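Local coordinates for protein protocadherin gamma-B3 (PDB 5K8R) that probably mediates calcium-dependent cell adhesion and may help to establish and maintain specific neuronal connections in the brain, at residues D283-G288 with I305-E310; E223-G228 with G275-E280. All coordinates share one frame; numbering follows the deposited sequence.

Contact 1: D283-G288 with I305-E310; sequences DSYTIG and IDISDE. With CA (calcium ion), chain F.
S284 and D306 face each other as a non-hydrogen-bonded pair of two antiparallel strands, so their link is made by side chains. S284 OG gives its proton to D306 OD1 at 3.0 Å, meeting that oxygen nearly in line with its C-O bond. With OG anti to the backbone N (chi1 179°), the hydroxyl is carried over to the carboxylate. The other oxygen, OD2, forms a salt bridge with R218 of the neighbouring strand 216-222, which places D306 between two strands. A leucine in its place would probably leave R218 without its charge partner and the S284 hydroxyl without its acceptor. Backbone groups are satisfied on both sides of this pair. Y285 N gives to I305 O and I305 N to Y285 O, both at 2.9 Å, and I307 N gives to D283 O at 2.7 Å. These strands are the last two of the Greek-key sandwich of the third cadherin repeat, F and G, joined as a hairpin. I305 O also receives a CA-H...O contact from S284 CA at 3.3 Å. On the sheet face carrying Y285 and I305, I307 CD1 comes to the edge of the tyrosine ring, in its plane, 3.5 Å from CE2. Past the strand end, D309 OD1 (2.5 Å) and E310 O (2.4 Å) are spent on a calcium ion.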
ATOM      1  N   ASP A 283      39.366  -4.651 -19.577  1.00 48.87           N
ATOM      2  CA  ASP A 283      39.908  -5.253 -18.366  1.00 45.94           C
ATOM      3  C   ASP A 283      39.116  -4.913 -17.110  1.00 43.37           C
ATOM      4  O   ASP A 283      39.446  -5.423 -16.033  1.00 37.87           O
ATOM      5  CB  ASP A 283      41.372  -4.836 -18.179  1.00 38.71           C
ATOM      6  CG  ASP A 283      41.566  -3.329 -18.226  1.00 50.86           C
ATOM      7  OD1 ASP A 283      40.565  -2.586 -18.156  1.00 55.78           O
ATOM      8  OD2 ASP A 283      42.730  -2.886 -18.329  1.00 57.28           O
ATOM      9  N   SER A 284      38.090  -4.073 -17.211  1.00 37.80           N
ATOM     10  CA  SER A 284      37.327  -3.678 -16.035  1.00 43.32           C
ATOM     11  C   SER A 284      35.949  -3.202 -16.466  1.00 48.01           C
ATOM     12  O   SER A 284      35.776  -2.663 -17.562  1.00 42.48           O
ATOM     13  CB  SER A 284      38.046  -2.578 -15.245  1.00 42.26           C
ATOM     14  OG  SER A 284      37.288  -2.183 -14.115  1.00 43.86           O
ATOM     15  N   TYR A 285      34.970  -3.408 -15.585  1.00 45.53           N
ATOM     16  CA  TYR A 285      33.593  -2.985 -15.819  1.00 39.39           C
ATOM     17  C   TYR A 285      33.062  -2.323 -14.557  1.00 37.05           C
ATOM     18  O   TYR A 285      33.032  -2.948 -13.494  1.00 42.11           O
ATOM     19  CB  TYR A 285      32.703  -4.173 -16.205  1.00 37.11           C
ATOM     20  CG  TYR A 285      33.040  -4.811 -17.534  1.00 38.01           C
ATOM     21  CD1 TYR A 285      32.392  -4.421 -18.699  1.00 48.31           C
ATOM     22  CD2 TYR A 285      33.997  -5.813 -17.623  1.00 43.12           C
ATOM     23  CE1 TYR A 285      32.690  -5.006 -19.915  1.00 45.90           C
ATOM     24  CE2 TYR A 285      34.304  -6.403 -18.836  1.00 39.98           C
ATOM     25  CZ  TYR A 285      33.648  -5.995 -19.977  1.00 39.83           C
ATOM     26  OH  TYR A 285      33.950  -6.580 -21.185  1.00 57.49           O
ATOM     27  N   THR A 286      32.640  -1.068 -14.673  1.00 33.45           N
ATOM     28  CA  THR A 286      31.981  -0.355 -13.584  1.00 43.66           C
ATOM     29  C   THR A 286      30.518  -0.158 -13.959  1.00 47.45           C
ATOM     30  O   THR A 286      30.212   0.520 -14.945  1.00 47.78           O
ATOM     31  CB  THR A 286      32.658   0.987 -13.305  1.00 48.69           C
ATOM     32  OG1 THR A 286      33.983   0.759 -12.807  1.00 59.31           O
ATOM     33  CG2 THR A 286      31.867   1.774 -12.272  1.00 48.49           C
ATOM     34  N   ILE A 287      29.623  -0.755 -13.175  1.00 48.00           N
ATOM     35  CA  ILE A 287      28.202  -0.816 -13.493  1.00 43.98           C
ATOM     36  C   ILE A 287      27.408  -0.288 -12.308  1.00 38.18           C
ATOM     37  O   ILE A 287      27.682  -0.652 -11.161  1.00 40.06           O
ATOM     38  CB  ILE A 287      27.761  -2.253 -13.834  1.00 30.25           C
ATOM     39  CG1 ILE A 287      28.622  -2.827 -14.960  1.00 29.77           C
ATOM     40  CG2 ILE A 287      26.295  -2.283 -14.209  1.00 36.93           C
ATOM     41  CD1 ILE A 287      28.472  -4.323 -15.130  1.00 33.14           C
ATOM     42  N   GLY A 288      26.419   0.559 -12.585  1.00 43.97           N
ATOM     43  CA  GLY A 288      25.526   1.045 -11.548  1.00 34.46           C
ATOM     44  C   GLY A 288      24.370   0.080 -11.319  1.00 41.07           C
ATOM     45  O   GLY A 288      23.793  -0.459 -12.263  1.00 39.03           O
ATOM     46  N   ILE A 305      33.955  -5.047 -11.756  1.00 47.54           N
ATOM     47  CA  ILE A 305      34.423  -6.376 -12.124  1.00 37.41           C
ATOM     48  C   ILE A 305      35.733  -6.202 -12.877  1.00 38.87           C
ATOM     49  O   ILE A 305      35.744  -5.749 -14.030  1.00 51.08           O
ATOM     50  CB  ILE A 305      33.390  -7.131 -12.972  1.00 39.99           C
ATOM     51  CG1 ILE A 305      32.043  -7.181 -12.246  1.00 42.81           C
ATOM     52  CG2 ILE A 305      33.884  -8.533 -13.291  1.00 44.66           C
ATOM     53  CD1 ILE A 305      30.919  -7.753 -13.080  1.00 39.92           C
ATOM     54  N   ASP A 306      36.839  -6.545 -12.224  1.00 43.49           N
ATOM     55  CA  ASP A 306      38.155  -6.470 -12.838  1.00 41.20           C
ATOM     56  C   ASP A 306      38.511  -7.809 -13.468  1.00 47.00           C
ATOM     57  O   ASP A 306      38.248  -8.869 -12.895  1.00 53.95           O
ATOM     58  CB  ASP A 306      39.212  -6.075 -11.805  1.00 37.32           C
ATOM     59  CG  ASP A 306      38.960  -4.703 -11.213  1.00 48.83           C
ATOM     60  OD1 ASP A 306      38.469  -3.818 -11.945  1.00 46.56           O
ATOM     61  OD2 ASP A 306      39.252  -4.510 -10.014  1.00 58.42           O
ATOM     62  N   ILE A 307      39.108  -7.752 -14.656  1.00 43.51           N
ATOM     63  CA  ILE A 307      39.472  -8.940 -15.418  1.00 44.44           C
ATOM     64  C   ILE A 307      40.989  -9.067 -15.419  1.00 47.96           C
ATOM     65  O   ILE A 307      41.700  -8.098 -15.706  1.00 48.26           O
ATOM     66  CB  ILE A 307      38.922  -8.879 -16.853  1.00 44.74           C
ATOM     67  CG1 ILE A 307      37.396  -8.779 -16.828  1.00 52.30           C
ATOM     68  CG2 ILE A 307      39.363 -10.097 -17.646  1.00 38.04           C
ATOM     69  CD1 ILE A 307      36.761  -8.830 -18.198  1.00 71.18           C
ATOM     70  N   SER A 308      41.479 -10.259 -15.092  1.00 48.10           N
ATOM     71  CA  SER A 308      42.905 -10.544 -15.064  1.00 47.92           C
ATOM     72  C   SER A 308      43.331 -11.242 -16.350  1.00 46.08           C
ATOM     73  O   SER A 308      42.552 -11.964 -16.979  1.00 39.19           O
ATOM     74  CB  SER A 308      43.264 -11.408 -13.853  1.00 50.11           C
ATOM     75  OG  SER A 308      42.461 -12.573 -13.801  1.00 59.04           O
ATOM     76  N   ASP A 309      44.586 -11.022 -16.732  1.00 43.26           N
ATOM     77  CA  ASP A 309      45.091 -11.506 -18.009  1.00 34.93           C
ATOM     78  C   ASP A 309      45.413 -12.996 -17.947  1.00 31.75           C
ATOM     79  O   ASP A 309      45.966 -13.490 -16.960  1.00 42.90           O
ATOM     80  CB  ASP A 309      46.338 -10.720 -18.415  1.00 44.64           C
ATOM     81  CG  ASP A 309      46.890 -11.153 -19.760  1.00 41.33           C
ATOM     82  OD1 ASP A 309      46.091 -11.516 -20.648  1.00 31.46           O
ATOM     83  OD2 ASP A 309      48.127 -11.127 -19.926  1.00 37.35           O
ATOM     84  N   GLU A 310      45.058 -13.706 -19.015  1.00 40.48           N
ATOM     85  CA  GLU A 310      45.398 -15.108 -19.194  1.00 42.14           C
ATOM     86  C   GLU A 310      46.164 -15.274 -20.499  1.00 42.26           C
ATOM     87  O   GLU A 310      45.975 -14.511 -21.450  1.00 41.01           O
ATOM     88  CB  GLU A 310      44.145 -15.995 -19.206  1.00 56.65           C
ATOM     89  CG  GLU A 310      43.539 -16.237 -17.833  1.00 64.99           C
ATOM     90  CD  GLU A 310      44.303 -17.278 -17.038  1.00 75.86           C
ATOM     91  OE1 GLU A 310      44.553 -18.376 -17.581  1.00 81.50           O
ATOM     92  OE2 GLU A 310      44.657 -16.998 -15.875  1.00 83.17           O
TER
HETATM   93 CA    CA F 505      45.067 -12.583 -22.644  1.00 37.37          CA

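Contact 2: E223-G228 with G275-E280; sequences ENLPAG and GELDFE. With CA (calcium ion), chain G; CA (calcium ion), chain F.
The carboxylate of E223 and the ring of F279 are turned 67° apart, and the two side chains cross with E223 OE1 beside F279 CB, not over the ring. It is the backbone N of F279 that grips the carboxylate: it donates to E223 OE1 at 2.8 Å, arriving from above the carboxylate plane, 47° out of it. At the edge of the phenylalanine ring, in its plane, lies E280 OE2. The E223 chain runs extended beyond CG, and with CG between the backbone N and carbonyl carbon (chi1 54°) it delivers one oxygen to each of two calcium ions. OE1 binds the chain G ion at 2.5 Å and OE2 the chain F ion. E280 also bridges, OE1 lying 2.4 Å from the chain G ion and 2.7 Å from the chain F ion, which OE2 binds too. D278 OD1, water 2 and D312 complete the chain G site. Farther along, L225 CB packs on L277 CD2 at 4.1 Å, A227 CB rests on G275 O, and water 1 donates to both L225 O (2.9 Å) and G275 O (2.6 Å). The glutamate of 223-228 and the D-x-E triplet of 275-280 are classic cadherin calcium motifs. E223 OE1 and E280 OE1 stand only 3.2 Å apart, so these carboxylates probably rely on calcium to offset their repulsion, and its removal would be likely to loosen the two loops.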
ATOM      1  N   GLU A 223      39.764 -13.917 -17.422  1.00 39.69           N
ATOM      2  CA  GLU A 223      39.066 -13.725 -18.688  1.00 41.92           C
ATOM      3  C   GLU A 223      38.518 -15.034 -19.244  1.00 44.57           C
ATOM      4  O   GLU A 223      37.537 -15.021 -19.995  1.00 58.32           O
ATOM      5  CB  GLU A 223      39.993 -13.064 -19.707  1.00 44.92           C
ATOM      6  CG  GLU A 223      41.310 -13.785 -19.918  1.00 51.92           C
ATOM      7  CD  GLU A 223      42.111 -13.198 -21.062  1.00 47.22           C
ATOM      8  OE1 GLU A 223      41.500 -12.586 -21.963  1.00 46.78           O
ATOM      9  OE2 GLU A 223      43.351 -13.342 -21.058  1.00 58.54           O
ATOM     10  N   ASN A 224      39.122 -16.167 -18.888  1.00 41.68           N
ATOM     11  CA  ASN A 224      38.646 -17.453 -19.382  1.00 66.19           C
ATOM     12  C   ASN A 224      37.512 -17.985 -18.512  1.00 67.40           C
ATOM     13  O   ASN A 224      37.316 -19.200 -18.409  1.00 65.74           O
ATOM     14  CB  ASN A 224      39.793 -18.466 -19.445  1.00 88.46           C
ATOM     15  CG  ASN A 224      40.366 -18.788 -18.080  1.00 98.44           C
ATOM     16  OD1 ASN A 224      40.362 -17.950 -17.180  1.00106.97           O
ATOM     17  ND2 ASN A 224      40.865 -20.008 -17.920  1.00 96.05           N
ATOM     18  N   LEU A 225      36.764 -17.085 -17.887  1.00 53.86           N
ATOM     19  CA  LEU A 225      35.639 -17.482 -17.049  1.00 48.60           C
ATOM     20  C   LEU A 225      34.500 -17.989 -17.922  1.00 44.84           C
ATOM     21  O   LEU A 225      34.054 -17.266 -18.823  1.00 48.21           O
ATOM     22  CB  LEU A 225      35.174 -16.305 -16.195  1.00 43.95           C
ATOM     23  CG  LEU A 225      34.063 -16.587 -15.181  1.00 53.91           C
ATOM     24  CD1 LEU A 225      34.526 -17.593 -14.139  1.00 38.45           C
ATOM     25  CD2 LEU A 225      33.599 -15.298 -14.517  1.00 48.02           C
ATOM     26  N   PRO A 226      34.008 -19.206 -17.707  1.00 47.72           N
ATOM     27  CA  PRO A 226      32.913 -19.716 -18.539  1.00 42.97           C
ATOM     28  C   PRO A 226      31.638 -18.912 -18.345  1.00 54.44           C
ATOM     29  O   PRO A 226      31.394 -18.332 -17.284  1.00 61.48           O
ATOM     30  CB  PRO A 226      32.736 -21.161 -18.052  1.00 42.59           C
ATOM     31  CG  PRO A 226      34.021 -21.500 -17.364  1.00 48.37           C
ATOM     32  CD  PRO A 226      34.498 -20.218 -16.757  1.00 56.00           C
ATOM     33  N   ALA A 227      30.819 -18.885 -19.393  1.00 58.33           N
ATOM     34  CA  ALA A 227      29.545 -18.188 -19.333  1.00 55.91           C
ATOM     35  C   ALA A 227      28.608 -18.869 -18.341  1.00 42.99           C
ATOM     36  O   ALA A 227      28.655 -20.085 -18.140  1.00 54.74           O
ATOM     37  CB  ALA A 227      28.896 -18.135 -20.716  1.00 56.23           C
ATOM     38  N   GLY A 228      27.750 -18.067 -17.716  1.00 51.89           N
ATOM     39  CA  GLY A 228      26.849 -18.558 -16.695  1.00 52.14           C
ATOM     40  C   GLY A 228      27.437 -18.619 -15.303  1.00 50.98           C
ATOM     41  O   GLY A 228      26.708 -18.943 -14.355  1.00 48.90           O
ATOM     42  N   GLY A 275      28.090 -13.827 -21.441  1.00 62.77           N
ATOM     43  CA  GLY A 275      28.968 -13.869 -22.592  1.00 38.22           C
ATOM     44  C   GLY A 275      30.384 -14.258 -22.219  1.00 41.18           C
ATOM     45  O   GLY A 275      30.611 -14.854 -21.162  1.00 51.11           O
ATOM     46  N   GLU A 276      31.345 -13.923 -23.074  1.00 40.21           N
ATOM     47  CA  GLU A 276      32.742 -14.279 -22.869  1.00 49.72           C
ATOM     48  C   GLU A 276      33.538 -13.037 -22.498  1.00 46.06           C
ATOM     49  O   GLU A 276      33.468 -12.018 -23.193  1.00 52.59           O
ATOM     50  CB  GLU A 276      33.329 -14.929 -24.124  1.00 51.71           C
ATOM     51  CG  GLU A 276      32.503 -16.080 -24.674  1.00 64.41           C
ATOM     52  CD  GLU A 276      32.381 -17.235 -23.697  1.00 73.95           C
ATOM     53  OE1 GLU A 276      33.334 -17.467 -22.924  1.00 76.60           O
ATOM     54  OE2 GLU A 276      31.330 -17.910 -23.703  1.00 71.78           O
ATOM     55  N   LEU A 277      34.289 -13.123 -21.403  1.00 49.22           N
ATOM     56  CA  LEU A 277      35.183 -12.045 -21.012  1.00 47.04           C
ATOM     57  C   LEU A 277      36.472 -12.122 -21.818  1.00 52.59           C
ATOM     58  O   LEU A 277      37.003 -13.208 -22.066  1.00 64.70           O
ATOM     59  CB  LEU A 277      35.499 -12.111 -19.517  1.00 44.51           C
ATOM     60  CG  LEU A 277      34.377 -11.848 -18.506  1.00 40.85           C
ATOM     61  CD1 LEU A 277      33.468 -10.727 -18.988  1.00 41.71           C
ATOM     62  CD2 LEU A 277      33.573 -13.109 -18.228  1.00 50.16           C
ATOM     63  N   ASP A 278      36.973 -10.961 -22.234  1.00 56.11           N
ATOM     64  CA  ASP A 278      38.208 -10.883 -23.009  1.00 47.06           C
ATOM     65  C   ASP A 278      39.056  -9.754 -22.440  1.00 44.55           C
ATOM     66  O   ASP A 278      38.713  -8.579 -22.599  1.00 48.46           O
ATOM     67  CB  ASP A 278      37.919 -10.662 -24.494  1.00 45.67           C
ATOM     68  CG  ASP A 278      39.158 -10.807 -25.357  1.00 43.18           C
ATOM     69  OD1 ASP A 278      40.135 -11.436 -24.899  1.00 37.87           O
ATOM     70  OD2 ASP A 278      39.153 -10.296 -26.497  1.00 35.25           O
ATOM     71  N   PHE A 279      40.156 -10.116 -21.774  1.00 41.32           N
ATOM     72  CA  PHE A 279      41.052  -9.111 -21.212  1.00 43.44           C
ATOM     73  C   PHE A 279      41.623  -8.204 -22.292  1.00 50.51           C
ATOM     74  O   PHE A 279      41.863  -7.016 -22.043  1.00 47.08           O
ATOM     75  CB  PHE A 279      42.181  -9.792 -20.435  1.00 45.56           C
ATOM     76  CG  PHE A 279      43.175  -8.837 -19.835  1.00 44.12           C
ATOM     77  CD1 PHE A 279      42.947  -8.271 -18.592  1.00 46.87           C
ATOM     78  CD2 PHE A 279      44.341  -8.513 -20.510  1.00 40.26           C
ATOM     79  CE1 PHE A 279      43.861  -7.395 -18.035  1.00 40.45           C
ATOM     80  CE2 PHE A 279      45.257  -7.637 -19.959  1.00 30.52           C
ATOM     81  CZ  PHE A 279      45.017  -7.078 -18.719  1.00 31.14           C
ATOM     82  N   GLU A 280      41.842  -8.738 -23.496  1.00 40.34           N
ATOM     83  CA  GLU A 280      42.386  -7.935 -24.584  1.00 35.29           C
ATOM     84  C   GLU A 280      41.417  -6.860 -25.055  1.00 41.34           C
ATOM     85  O   GLU A 280      41.852  -5.874 -25.658  1.00 47.02           O
ATOM     86  CB  GLU A 280      42.778  -8.832 -25.761  1.00 33.29           C
ATOM     87  CG  GLU A 280      44.158  -9.462 -25.636  1.00 30.07           C
ATOM     88  CD  GLU A 280      44.268 -10.411 -24.460  1.00 39.27           C
ATOM     89  OE1 GLU A 280      43.330 -11.207 -24.247  1.00 45.93           O
ATOM     90  OE2 GLU A 280      45.291 -10.355 -23.746  1.00 51.39           O
TER
HETATM   91 CA    CA G 506      41.878 -13.149 -24.332  1.00 47.09          CA
HETATM   92 CA    CA F 505      45.067 -12.583 -22.644  1.00 37.37          CA
HETATM   93  O   HOH W   1      31.681 -15.645 -18.958  1.00 59.66           O
HETATM   94  O   HOH W   2      39.472 -13.823 -24.693  1.00 38.88           O

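Both contacts belong to the third cadherin repeat, their centres about 10 Å apart, and they meet at the chain F calcium ion. The hairpin of contact 1 runs into the D-x-N-D-N linker that begins with D309, while contact 2 brings the loop carboxylates to the same metal; D312 and D345 complete its shell, the latter from the next repeat. A probable hydrogen bond from E310 N to E223 OE2, 2.7 Å long, ties linker to loop directly. F279 of contact 2 packs against D309, CD2 lying 3.5 Å from OD1. The side chains of E223, L277 and F279 all rest against I307, so the strand end backs the calcium-binding loops at the junction between repeats three and four.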